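Local coordinates for protein AopB (Aeromonas hydrophila, PDB 3WXX) that is a type III secretion translocator that probably takes part in building the translocon in the host membrane and is bound by its chaperone AcrH, at residues M101-A104 against S105-A108. Residues are numbered along the deposited sequence; the frame is centred on the assembly and turned at random.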
HETATM    1  N   MSE B 101      -5.838 -11.709   2.379  1.00 47.68           N
HETATM    2  CA  MSE B 101      -4.450 -12.082   2.622  1.00 51.60           C
HETATM    3  C   MSE B 101      -4.236 -13.499   2.182  1.00 49.24           C
HETATM    4  O   MSE B 101      -3.187 -13.832   1.629  1.00 42.72           O
HETATM    5  CB  MSE B 101      -4.108 -11.877   4.080  1.00 52.10           C
HETATM    6  CG  MSE B 101      -4.096 -10.395   4.406  1.00 52.43           C
HETATM    7 SE   MSE B 101      -3.478 -10.140   6.265  1.00 57.64          SE
HETATM    8  CE  MSE B 101      -1.772  -9.594   5.538  1.00 61.44           C
ATOM      9  N   LYS B 102      -5.239 -14.333   2.412  1.00 48.65           N
ATOM     10  CA  LYS B 102      -5.186 -15.713   1.973  1.00 56.34           C
ATOM     11  C   LYS B 102      -5.089 -15.785   0.441  1.00 51.62           C
ATOM     12  O   LYS B 102      -4.154 -16.380  -0.110  1.00 50.30           O
ATOM     13  CB  LYS B 102      -6.411 -16.474   2.486  1.00 62.05           C
ATOM     14  CG  LYS B 102      -6.444 -17.937   2.059  1.00 76.00           C
ATOM     15  CD  LYS B 102      -7.695 -18.663   2.526  1.00 89.26           C
ATOM     16  CE  LYS B 102      -7.939 -19.999   1.763  1.00 95.19           C
ATOM     17  NZ  LYS B 102      -8.606 -19.772   0.443  1.00101.13           N
ATOM     18  N   GLU B 103      -6.017 -15.119  -0.233  1.00 47.11           N
ATOM     19  CA  GLU B 103      -6.029 -15.089  -1.688  1.00 47.58           C
ATOM     20  C   GLU B 103      -4.755 -14.465  -2.285  1.00 51.32           C
ATOM     21  O   GLU B 103      -4.256 -14.905  -3.317  1.00 52.09           O
ATOM     22  CB  GLU B 103      -7.340 -14.445  -2.186  1.00 51.70           C
ATOM     23  CG  GLU B 103      -8.483 -15.477  -2.204  1.00 57.60           C
ATOM     24  CD  GLU B 103      -9.900 -14.931  -2.237  1.00 58.75           C
ATOM     25  OE1 GLU B 103     -10.133 -13.762  -2.596  1.00 73.15           O
ATOM     26  OE2 GLU B 103     -10.818 -15.696  -1.880  1.00 61.44           O
ATOM     27  N   ALA B 104      -4.180 -13.478  -1.601  1.00 55.87           N
ATOM     28  CA  ALA B 104      -2.931 -12.866  -2.054  1.00 52.21           C
ATOM     29  C   ALA B 104      -1.745 -13.824  -1.896  1.00 51.76           C
ATOM     30  O   ALA B 104      -0.905 -13.943  -2.778  1.00 41.85           O
ATOM     31  CB  ALA B 104      -2.672 -11.579  -1.292  1.00 54.68           C
ATOM     32  N   SER B 105      -1.673 -14.469  -0.740  1.00 51.14           N
ATOM     33  CA  SER B 105      -0.647 -15.432  -0.500  1.00 50.09           C
ATOM     34  C   SER B 105      -0.708 -16.525  -1.554  1.00 55.24           C
ATOM     35  O   SER B 105       0.303 -16.781  -2.224  1.00 54.29           O
ATOM     36  CB  SER B 105      -0.817 -16.015   0.882  1.00 51.20           C
ATOM     37  OG  SER B 105      -0.597 -15.005   1.832  1.00 66.39           O
ATOM     38  N   GLU B 106      -1.890 -17.154  -1.700  1.00 56.06           N
ATOM     39  CA  GLU B 106      -2.110 -18.206  -2.702  1.00 55.01           C
ATOM     40  C   GLU B 106      -1.722 -17.739  -4.108  1.00 57.08           C
ATOM     41  O   GLU B 106      -0.948 -18.391  -4.776  1.00 54.17           O
ATOM     42  CB  GLU B 106      -3.563 -18.700  -2.687  1.00 60.27           C
ATOM     43  CG  GLU B 106      -3.864 -19.746  -1.605  1.00 69.82           C
ATOM     44  CD  GLU B 106      -5.331 -19.787  -1.163  1.00 82.27           C
ATOM     45  OE1 GLU B 106      -6.219 -19.228  -1.879  1.00 84.64           O
ATOM     46  OE2 GLU B 106      -5.584 -20.372  -0.077  1.00 76.84           O
ATOM     47  N   ALA B 107      -2.272 -16.612  -4.559  1.00 61.32           N
ATOM     48  CA  ALA B 107      -1.922 -16.060  -5.871  1.00 56.01           C
ATOM     49  C   ALA B 107      -0.425 -15.994  -6.053  1.00 54.09           C
ATOM     50  O   ALA B 107       0.082 -16.289  -7.111  1.00 61.53           O
ATOM     51  CB  ALA B 107      -2.531 -14.678  -6.058  1.00 58.26           C
ATOM     52  N   ALA B 108       0.284 -15.578  -5.023  1.00 66.17           N
ATOM     53  CA  ALA B 108       1.734 -15.488  -5.105  1.00 73.93           C
ATOM     54  C   ALA B 108       2.356 -16.878  -5.104  1.00 76.80           C
ATOM     55  O   ALA B 108       3.374 -17.095  -5.753  1.00 71.66           O
ATOM     56  CB  ALA B 108       2.278 -14.658  -3.956  1.00 77.75           C
TER
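Lys102 and Glu106 form an i to i+4 salt bridge on the exposed side of helix 91-113, in the predicted coiled-coil part of this translocator, while one turn of the same helix carries a serine bonded back to the backbone. Lys102 leaves the helix with CG anti to its own N (chi1 179°) and bends only at chi4, which swings NZ to 3.1 Å from Glu106 OE2. The second oxygen, Glu106 OE1, takes a weak hydrogen bond from Lys102 NZ at 3.4 Å. The lysine chain crosses the glutamate chain at a slant, with Lys102 CG 3.4 Å from Glu106 OE2. One residue before Glu106, Ser105 has OG beside its backbone N (chi1 -66°), and this hydroxyl donates to Met101 O at 2.9 Å. Ser105 N gives the same oxygen its regular helical bond, also 2.9 Å, from the opposite face of the carbonyl plane. The selenomethionine Met101 is buried, packing on Ile135 and Ala143 of helix 126-151 and on Tyr58 of AcrH; Ser105 also touches Ile135. Met101 O thus accepts two hydrogen bonds, which satisfies the serine hydroxyl within its own helix beside helix 126-151, while the charge pair probably adds a little stability on the exposed side.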